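Long-range contacts in cytochrome P450 (Novosphingobium aromaticivorans, PDB 3OFT), which is a haem-binding member of the cytochrome P450 family, a mostly helical single-chain fold enclosing an iron protoporphyrin IX: residues A[149-155]-A[189-193]; A[99-103]-A[209-213]; A[366-372]-A[390-395]. One frame throughout, in Å; residues are numbered along the deposited sequence.

Contact 1. Residues A[149-155]-A[189-193]; sequences FLTLIDV and YLWPF
Ile153 drives its terminal methyl onto the ring of Phe193, one of several apolar touches that the last turn of helix 144-152 and the residues just after it make with helix 179-199. From CB outward, Phe193 meets Ile153 first, its CB lying 3.9 Å from Ile153 CD1. CG and CD2 come closer, with CD2 3.4 Å from Ile153 CD1, because that methyl stands over the ring face in a CH-pi contact, 3.6 Å from the centroid and 23° off the normal. Farther out the ring atoms part company: CE1 meets Val155 CG1 at 4.0 Å, and CE2 lies at the rim of the Phe149 ring, near its plane. Ile153 reaches the face because its CG1 sits between the backbone N and the carbonyl carbon (chi1 67°), with CD1 extended beyond it.

On the preceding turn, Phe149 CZ rests 3.5 Å from Leu190 CD2. Leu150 CD1 approaches Tyr189 OH at 3.6 Å, the two side chains crossing at about a right angle; the hydroxyl itself is hydrogen-bonded to Leu163 O. Phe149 and Leu190 also touch Leu232 of helix 221-252, the long helix of the core. Asp154, with positive phi, ends helix 144-152 in a Schellman motif, and the chain turns there so that Val155 joins Ile153 against Phe193: a helix and its C-terminal Schellman turn, buried against helix 179-199 in the helical part of the P450 fold.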
loop_
_atom_site.group_PDB
_atom_site.type_symbol
_atom_site.label_atom_id
_atom_site.label_comp_id
_atom_site.label_asym_id
_atom_site.label_seq_id
_atom_site.Cartn_x
_atom_site.Cartn_y
_atom_site.Cartn_z
ATOM N N PHE A 149 9.372 -2.253 10.490
ATOM C CA PHE A 149 10.479 -1.611 9.762
ATOM C C PHE A 149 11.769 -1.690 10.550
ATOM O O PHE A 149 12.839 -2.003 10.003
ATOM C CB PHE A 149 10.182 -0.139 9.558
ATOM C CG PHE A 149 11.304 0.608 8.905
ATOM C CD1 PHE A 149 11.539 0.470 7.534
ATOM C CD2 PHE A 149 12.158 1.406 9.671
ATOM C CE1 PHE A 149 12.595 1.181 6.933
ATOM C CE2 PHE A 149 13.204 2.119 9.072
ATOM C CZ PHE A 149 13.409 2.002 7.696
ATOM N N LEU A 150 11.673 -1.345 11.832
ATOM C CA LEU A 150 12.848 -1.348 12.718
ATOM C C LEU A 150 13.471 -2.742 12.828
ATOM O O LEU A 150 14.717 -2.901 12.941
ATOM C CB LEU A 150 12.420 -0.877 14.113
ATOM C CG LEU A 150 12.515 0.599 14.501
ATOM C CD1 LEU A 150 12.992 1.530 13.401
ATOM C CD2 LEU A 150 11.303 1.116 15.246
ATOM N N THR A 151 12.609 -3.763 12.819
ATOM C CA THR A 151 13.062 -5.162 12.708
ATOM C C THR A 151 13.736 -5.473 11.373
ATOM O O THR A 151 14.826 -6.083 11.364
ATOM C CB THR A 151 11.905 -6.160 13.016
ATOM O OG1 THR A 151 11.392 -5.847 14.313
ATOM C CG2 THR A 151 12.393 -7.601 13.044
ATOM N N LEU A 152 13.149 -5.038 10.261
ATOM C CA LEU A 152 13.733 -5.304 8.928
ATOM C C LEU A 152 15.154 -4.737 8.753
ATOM O O LEU A 152 15.997 -5.376 8.127
ATOM C CB LEU A 152 12.883 -4.744 7.775
ATOM C CG LEU A 152 11.398 -5.080 7.574
ATOM C CD1 LEU A 152 10.742 -4.259 6.424
ATOM C CD2 LEU A 152 11.153 -6.565 7.400
ATOM N N ILE A 153 15.413 -3.558 9.294
ATOM C CA ILE A 153 16.757 -2.976 9.208
ATOM C C ILE A 153 17.673 -3.348 10.391
ATOM O O ILE A 153 18.852 -2.960 10.436
ATOM C CB ILE A 153 16.711 -1.470 8.935
ATOM C CG1 ILE A 153 16.128 -0.683 10.110
ATOM C CG2 ILE A 153 15.923 -1.220 7.656
ATOM C CD1 ILE A 153 16.558 0.747 10.054
ATOM N N ASP A 154 17.112 -4.130 11.316
ATOM C CA ASP A 154 17.797 -4.628 12.499
ATOM C C ASP A 154 18.442 -3.525 13.373
ATOM O O ASP A 154 19.647 -3.559 13.640
ATOM C CB ASP A 154 18.803 -5.710 12.097
ATOM C CG ASP A 154 19.244 -6.573 13.284
ATOM O OD1 ASP A 154 20.285 -7.252 13.166
ATOM O OD2 ASP A 154 18.562 -6.545 14.339
ATOM N N VAL A 155 17.642 -2.560 13.834
ATOM C CA VAL A 155 18.146 -1.520 14.776
ATOM C C VAL A 155 18.417 -2.148 16.148
ATOM O O VAL A 155 17.738 -3.093 16.511
ATOM C CB VAL A 155 17.155 -0.346 14.984
ATOM C CG1 VAL A 155 16.676 0.207 13.636
ATOM C CG2 VAL A 155 15.972 -0.790 15.847
ATOM N N TYR A 189 15.794 10.968 9.672
ATOM C CA TYR A 189 15.518 9.726 10.402
ATOM C C TYR A 189 16.289 8.496 9.889
ATOM O O TYR A 189 16.821 7.697 10.681
ATOM C CB TYR A 189 14.043 9.439 10.250
ATOM C CG TYR A 189 13.539 8.244 10.991
ATOM C CD1 TYR A 189 13.033 7.138 10.301
ATOM C CD2 TYR A 189 13.530 8.223 12.381
ATOM C CE1 TYR A 189 12.512 6.051 10.981
ATOM C CE2 TYR A 189 13.007 7.129 13.078
ATOM C CZ TYR A 189 12.499 6.048 12.360
ATOM O OH TYR A 189 11.982 4.971 13.031
ATOM N N LEU A 190 16.318 8.340 8.567
ATOM C CA LEU A 190 16.963 7.214 7.915
ATOM C C LEU A 190 18.484 7.347 7.877
ATOM O O LEU A 190 19.189 6.333 7.851
ATOM C CB LEU A 190 16.433 7.046 6.466
ATOM C CG LEU A 190 14.942 6.613 6.406
ATOM C CD1 LEU A 190 14.452 6.634 4.965
ATOM C CD2 LEU A 190 14.674 5.218 7.078
ATOM N N TRP A 191 18.990 8.578 7.793
ATOM C CA TRP A 191 20.434 8.726 7.569
ATOM C C TRP A 191 21.347 7.937 8.534
ATOM O O TRP A 191 22.300 7.307 8.089
ATOM C CB TRP A 191 20.915 10.195 7.418
ATOM C CG TRP A 191 22.418 10.167 7.141
ATOM C CD1 TRP A 191 23.428 10.556 7.997
ATOM C CD2 TRP A 191 23.063 9.606 5.990
ATOM N NE1 TRP A 191 24.655 10.294 7.420
ATOM C CE2 TRP A 191 24.454 9.721 6.190
ATOM C CE3 TRP A 191 22.594 9.038 4.791
ATOM C CZ2 TRP A 191 25.370 9.290 5.250
ATOM C CZ3 TRP A 191 23.498 8.620 3.860
ATOM C CH2 TRP A 191 24.884 8.737 4.093
ATOM N N PRO A 192 21.062 7.954 9.855
ATOM C CA PRO A 192 22.023 7.199 10.688
ATOM C C PRO A 192 22.092 5.699 10.332
ATOM O O PRO A 192 23.175 5.090 10.387
ATOM C CB PRO A 192 21.526 7.424 12.117
ATOM C CG PRO A 192 20.692 8.670 12.063
ATOM C CD PRO A 192 20.091 8.726 10.665
ATOM N N PHE A 193 20.951 5.105 9.964
ATOM C CA PHE A 193 20.925 3.694 9.567
ATOM C C PHE A 193 21.723 3.408 8.296
ATOM O O PHE A 193 22.446 2.408 8.225
ATOM C CB PHE A 193 19.483 3.183 9.303
ATOM C CG PHE A 193 18.458 3.612 10.328
ATOM C CD1 PHE A 193 18.731 3.571 11.704
ATOM C CD2 PHE A 193 17.185 4.036 9.904
ATOM C CE1 PHE A 193 17.751 3.966 12.635
ATOM C CE2 PHE A 193 16.181 4.388 10.837
ATOM C CZ PHE A 193 16.481 4.374 12.206
#

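Contact 2. Residues A[99-103]-A[209-213]; sequences TPVMK and ILSEP
Pro100 lies against Ile209 and Glu212 where helix 91-104 passes the end of helix 205-210, and the backbones come close, with Pro100 CA 5.4 Å from Ile209 CA. Its ring carbon CB packs 3.6 Å from Glu212 CB, while its carbonyl O is 3.7 Å from Ile209 CG1. The next ring carbon, CG, approaches the backbone O of Pro213.

Val101 follows; its CB points away from 209-213, yet CG2 still reaches Ile209 CG2 at 3.9 Å. The CG1-CD1 branch of Ile209 lies against the backbone of helix 91-104, bringing CD1 to 3.9 Å from Val101 CA. Both Val101 and Ile209 also touch Met227 of helix 221-252, placing this contact beside the long central helix of the P450 fold, and the Val101 side chain is about 5 Å from the haem at the nearest atoms.

One turn after Thr99, Lys103 stretches outward with CG trans to the backbone N (chi1 -176°) and the chain extended from there, crossing the Glu212 side chain at about a right angle. Glu212 folds back at chi2 (-66°) to meet it. Lys103 NZ and Glu212 OE1 form a salt bridge at 3.6 Å, with OE2 equally distant from NZ, while Lys103 CD lies 3.7 Å from Glu212 CD.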
loop_
_atom_site.group_PDB
_atom_site.type_symbol
_atom_site.label_atom_id
_atom_site.label_comp_id
_atom_site.label_asym_id
_atom_site.label_seq_id
_atom_site.Cartn_x
_atom_site.Cartn_y
_atom_site.Cartn_z
ATOM N N THR A 99 16.364 -4.285 -9.568
ATOM C CA THR A 99 17.054 -5.558 -9.396
ATOM C C THR A 99 17.639 -5.794 -8.001
ATOM O O THR A 99 17.237 -6.785 -7.366
ATOM C CB THR A 99 18.013 -5.850 -10.573
ATOM O OG1 THR A 99 17.218 -6.052 -11.753
ATOM C CG2 THR A 99 18.878 -7.107 -10.298
ATOM N N PRO A 100 18.538 -4.906 -7.498
ATOM C CA PRO A 100 19.036 -5.156 -6.138
ATOM C C PRO A 100 17.956 -5.012 -5.060
ATOM O O PRO A 100 18.033 -5.681 -4.045
ATOM C CB PRO A 100 20.134 -4.104 -5.942
ATOM C CG PRO A 100 19.838 -3.024 -6.942
ATOM C CD PRO A 100 19.251 -3.770 -8.125
ATOM N N VAL A 101 16.967 -4.134 -5.252
ATOM C CA VAL A 101 15.913 -3.999 -4.225
ATOM C C VAL A 101 15.107 -5.310 -4.097
ATOM O O VAL A 101 14.849 -5.766 -2.987
ATOM C CB VAL A 101 14.963 -2.825 -4.566
ATOM C CG1 VAL A 101 13.732 -2.840 -3.659
ATOM C CG2 VAL A 101 15.735 -1.492 -4.450
ATOM N N MET A 102 14.775 -5.929 -5.232
ATOM C CA MET A 102 13.967 -7.178 -5.241
ATOM C C MET A 102 14.774 -8.289 -4.620
ATOM O O MET A 102 14.225 -9.132 -3.920
ATOM C CB MET A 102 13.623 -7.648 -6.652
ATOM C CG MET A 102 12.518 -6.983 -7.359
ATOM S SD MET A 102 12.104 -7.951 -8.849
ATOM C CE MET A 102 10.887 -9.116 -8.208
ATOM N N LYS A 103 16.074 -8.298 -4.898
ATOM C CA LYS A 103 16.993 -9.261 -4.276
ATOM C C LYS A 103 16.928 -9.162 -2.753
ATOM O O LYS A 103 16.807 -10.174 -2.078
ATOM C CB LYS A 103 18.430 -9.045 -4.752
ATOM C CG LYS A 103 19.416 -10.087 -4.224
ATOM C CD LYS A 103 20.757 -10.039 -4.954
ATOM C CE LYS A 103 21.640 -11.212 -4.487
ATOM N NZ LYS A 103 22.847 -11.389 -5.345
ATOM N N ILE A 209 20.606 -4.639 0.222
ATOM C CA ILE A 209 20.333 -3.939 -1.040
ATOM C C ILE A 209 21.513 -3.032 -1.374
ATOM O O ILE A 209 21.962 -2.975 -2.528
ATOM C CB ILE A 209 19.052 -3.066 -0.949
ATOM C CG1 ILE A 209 17.809 -3.961 -0.740
ATOM C CG2 ILE A 209 18.908 -2.257 -2.240
ATOM C CD1 ILE A 209 16.497 -3.198 -0.464
ATOM N N LEU A 210 22.037 -2.354 -0.351
ATOM C CA LEU A 210 23.058 -1.328 -0.525
ATOM C C LEU A 210 24.436 -1.930 -0.830
ATOM O O LEU A 210 25.289 -1.237 -1.372
ATOM C CB LEU A 210 23.125 -0.393 0.681
ATOM C CG LEU A 210 21.880 0.509 0.855
ATOM C CD1 LEU A 210 21.970 1.324 2.149
ATOM C CD2 LEU A 210 21.673 1.369 -0.347
ATOM N N SER A 211 24.619 -3.219 -0.561
ATOM C CA SER A 211 25.926 -3.864 -0.849
ATOM C C SER A 211 25.960 -4.475 -2.269
ATOM O O SER A 211 27.010 -4.940 -2.758
ATOM C CB SER A 211 26.288 -4.892 0.247
ATOM O OG SER A 211 25.455 -6.042 0.149
ATOM N N GLU A 212 24.811 -4.458 -2.926
ATOM C CA GLU A 212 24.702 -4.833 -4.330
ATOM C C GLU A 212 25.075 -3.655 -5.233
ATOM O O GLU A 212 24.814 -2.494 -4.883
ATOM C CB GLU A 212 23.271 -5.231 -4.660
ATOM C CG GLU A 212 22.785 -6.483 -3.992
ATOM C CD GLU A 212 23.546 -7.706 -4.498
ATOM O OE1 GLU A 212 24.068 -8.465 -3.650
ATOM O OE2 GLU A 212 23.641 -7.870 -5.736
ATOM N N PRO A 213 25.665 -3.951 -6.410
ATOM C CA PRO A 213 25.881 -2.909 -7.397
ATOM C C PRO A 213 24.581 -2.497 -8.101
ATOM O O PRO A 213 23.602 -3.249 -8.120
ATOM C CB PRO A 213 26.825 -3.571 -8.402
ATOM C CG PRO A 213 26.500 -5.026 -8.335
ATOM C CD PRO A 213 26.066 -5.284 -6.902
#

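Contact 3. Residues A[366-372]-A[390-395]; sequences MPEFALA and LPLVWR
An antiparallel beta ladder joins strand 369-371, just after helix 348-365, to the C-terminal strand 386-394 in a small sheet of the P450 fold. Ala370 and Val393 form its hydrogen-bonded pair: Ala370 N donates to Val393 O at 3.0 Å, and Val393 N donates back to Ala370 O at 2.9 Å. The next rung, Ala372 N to Pro391 O, is just as short and fairly straight (162° at the hydrogen), but the N-H arrives from above the carbonyl plane, 37° out of it. At the other end, a water donates to Glu368 O and accepts from Arg395 N, bridging the two backbones beyond the paired residues.

Ala370 and Val393 direct their side chains to one side of the sheet, Phe369 and Trp394 to the other. The Phe369 ring is turned toward the helices, touching Leu250 and Ala251 of helix 221-252, and lies side by side with Leu392. From the non-hydrogen-bonded pair Leu371-Leu392, Leu371 CD2 reaches Leu390 CD1 at 3.5 Å, crossing it at about a right angle, and Ala372 CB touches both Pro391 CB and Val393 CG1.

Trp394 is held at its indole N-H by a hydrogen bond to Arg129 O, and strand 133-135 pairs along the far edge of this strand. Pro367 CG lies 3.7 Å from Trp394 CD1. Met366, its chain bent at chi2 and chi3, lays its CE methyl over the indole in a CH-pi contact, 3.5 Å from the centroid of the six-membered ring and 16° off its normal; SD stands farther off above the five-membered ring, 4.9 Å from its centroid, as the Met-aromatic part.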
loop_
_atom_site.group_PDB
_atom_site.type_symbol
_atom_site.label_atom_id
_atom_site.label_comp_id
_atom_site.label_asym_id
_atom_site.label_seq_id
_atom_site.Cartn_x
_atom_site.Cartn_y
_atom_site.Cartn_z
ATOM N N MET A 366 -6.235 -13.526 20.650
ATOM C CA MET A 366 -7.401 -12.737 21.068
ATOM C C MET A 366 -8.642 -13.612 21.208
ATOM O O MET A 366 -8.825 -14.593 20.443
ATOM C CB MET A 366 -7.685 -11.589 20.074
ATOM C CG MET A 366 -6.540 -10.567 19.974
ATOM S SD MET A 366 -6.386 -9.515 21.460
ATOM C CE MET A 366 -7.919 -8.622 21.265
ATOM N N PRO A 367 -9.511 -13.272 22.174
ATOM C CA PRO A 367 -10.816 -13.934 22.177
ATOM C C PRO A 367 -11.651 -13.417 21.035
ATOM O O PRO A 367 -11.174 -12.609 20.241
ATOM C CB PRO A 367 -11.446 -13.481 23.501
ATOM C CG PRO A 367 -10.807 -12.195 23.818
ATOM C CD PRO A 367 -9.359 -12.306 23.278
ATOM N N GLU A 368 -12.910 -13.826 20.985
ATOM C CA GLU A 368 -13.808 -13.352 19.946
ATOM C C GLU A 368 -13.951 -11.848 20.113
ATOM O O GLU A 368 -14.025 -11.347 21.259
ATOM C CB GLU A 368 -15.167 -14.045 20.029
ATOM C CG GLU A 368 -16.078 -13.654 18.879
ATOM C CD GLU A 368 -17.315 -14.543 18.725
ATOM O OE1 GLU A 368 -18.078 -14.280 17.777
ATOM O OE2 GLU A 368 -17.536 -15.492 19.536
ATOM N N PHE A 369 -13.950 -11.122 19.002
ATOM C CA PHE A 369 -14.036 -9.659 19.066
ATOM C C PHE A 369 -15.098 -9.128 18.103
ATOM O O PHE A 369 -15.510 -9.826 17.160
ATOM C CB PHE A 369 -12.649 -8.978 18.864
ATOM C CG PHE A 369 -12.015 -9.285 17.537
ATOM C CD1 PHE A 369 -12.179 -8.424 16.446
ATOM C CD2 PHE A 369 -11.297 -10.460 17.357
ATOM C CE1 PHE A 369 -11.612 -8.712 15.196
ATOM C CE2 PHE A 369 -10.732 -10.777 16.068
ATOM C CZ PHE A 369 -10.891 -9.880 15.010
ATOM N N ALA A 370 -15.537 -7.881 18.326
ATOM C CA ALA A 370 -16.619 -7.289 17.545
ATOM C C ALA A 370 -16.453 -5.790 17.463
ATOM O O ALA A 370 -15.653 -5.198 18.208
ATOM C CB ALA A 370 -18.004 -7.610 18.206
ATOM N N LEU A 371 -17.248 -5.154 16.598
ATOM C CA LEU A 371 -17.262 -3.698 16.615
ATOM C C LEU A 371 -17.923 -3.195 17.919
ATOM O O LEU A 371 -18.802 -3.863 18.472
ATOM C CB LEU A 371 -18.009 -3.159 15.404
ATOM C CG LEU A 371 -17.369 -3.414 14.033
ATOM C CD1 LEU A 371 -18.379 -2.948 13.004
ATOM C CD2 LEU A 371 -16.038 -2.696 13.836
ATOM N N ALA A 372 -17.493 -2.035 18.396
ATOM C CA ALA A 372 -18.138 -1.383 19.548
ATOM C C ALA A 372 -19.593 -1.045 19.238
ATOM O O ALA A 372 -19.922 -0.715 18.093
ATOM C CB ALA A 372 -17.394 -0.130 19.945
ATOM N N LEU A 390 -11.548 2.351 13.858
ATOM C CA LEU A 390 -12.029 1.005 13.957
ATOM C C LEU A 390 -12.121 0.567 15.415
ATOM O O LEU A 390 -11.204 -0.023 15.949
ATOM C CB LEU A 390 -11.108 0.074 13.127
ATOM C CG LEU A 390 -11.412 -1.413 13.075
ATOM C CD1 LEU A 390 -12.890 -1.671 12.684
ATOM C CD2 LEU A 390 -10.427 -2.093 12.098
ATOM N N PRO A 391 -13.245 0.880 16.073
ATOM C CA PRO A 391 -13.379 0.607 17.498
ATOM C C PRO A 391 -13.828 -0.837 17.739
ATOM O O PRO A 391 -14.948 -1.222 17.343
ATOM C CB PRO A 391 -14.474 1.595 17.929
ATOM C CG PRO A 391 -15.368 1.716 16.712
ATOM C CD PRO A 391 -14.415 1.607 15.512
ATOM N N LEU A 392 -12.958 -1.619 18.386
ATOM C CA LEU A 392 -13.206 -3.026 18.687
ATOM C C LEU A 392 -13.457 -3.213 20.170
ATOM O O LEU A 392 -12.984 -2.415 20.966
ATOM C CB LEU A 392 -11.980 -3.860 18.293
ATOM C CG LEU A 392 -11.596 -3.732 16.798
ATOM C CD1 LEU A 392 -10.399 -4.626 16.496
ATOM C CD2 LEU A 392 -12.782 -4.088 15.909
ATOM N N VAL A 393 -14.167 -4.289 20.520
ATOM C CA VAL A 393 -14.443 -4.679 21.891
ATOM C C VAL A 393 -14.355 -6.208 21.979
ATOM O O VAL A 393 -14.560 -6.921 20.972
ATOM C CB VAL A 393 -15.844 -4.176 22.386
ATOM C CG1 VAL A 393 -15.913 -2.663 22.395
ATOM C CG2 VAL A 393 -17.019 -4.757 21.524
ATOM N N TRP A 394 -13.985 -6.691 23.159
ATOM C CA TRP A 394 -13.892 -8.107 23.452
ATOM C C TRP A 394 -13.917 -8.315 24.965
ATOM O O TRP A 394 -13.727 -7.371 25.745
ATOM C CB TRP A 394 -12.637 -8.738 22.808
ATOM C CG TRP A 394 -11.370 -8.154 23.316
ATOM C CD1 TRP A 394 -10.650 -8.580 24.394
ATOM C CD2 TRP A 394 -10.672 -7.015 22.779
ATOM N NE1 TRP A 394 -9.535 -7.760 24.572
ATOM C CE2 TRP A 394 -9.532 -6.798 23.597
ATOM C CE3 TRP A 394 -10.912 -6.138 21.699
ATOM C CZ2 TRP A 394 -8.621 -5.763 23.368
ATOM C CZ3 TRP A 394 -9.996 -5.092 21.473
ATOM C CH2 TRP A 394 -8.859 -4.920 22.305
ATOM N N ARG A 395 -14.167 -9.552 25.387
ATOM C CA ARG A 395 -14.182 -9.860 26.814
ATOM C C ARG A 395 -12.759 -10.220 27.181
ATOM O O ARG A 395 -12.228 -11.201 26.688
ATOM C CB ARG A 395 -15.083 -11.061 27.079
ATOM C CG ARG A 395 -16.544 -10.811 26.877
ATOM C CD ARG A 395 -17.303 -12.076 27.313
ATOM N NE ARG A 395 -18.720 -12.033 26.964
ATOM C CZ ARG A 395 -19.683 -11.683 27.809
ATOM N NH1 ARG A 395 -19.374 -11.337 29.060
ATOM N NH2 ARG A 395 -20.950 -11.672 27.402
HETATM O O HOH W 1 -14.836 -11.816 23.790
#

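Overall arrangement
From the N terminus, helix 91-104 opens the widest of the three loops, which contact 2 closes only when the chain reaches 209-213 more than a hundred residues later. Within that span contact 1 opens at 149-155 and closes at 189-193, so the smaller, largely helical loop lies wholly inside the larger one. The two are neighbours, with centres about 16 Å apart, and helix 205-210 follows helix 179-199 in the chain; both border helix 221-252. Contact 3 comes afterwards in series, a short loop between 366-372 and 390-395 near the C terminus. It lies across the molecule from contact 2, their centres about 42 Å apart, yet it also packs against helix 221-252.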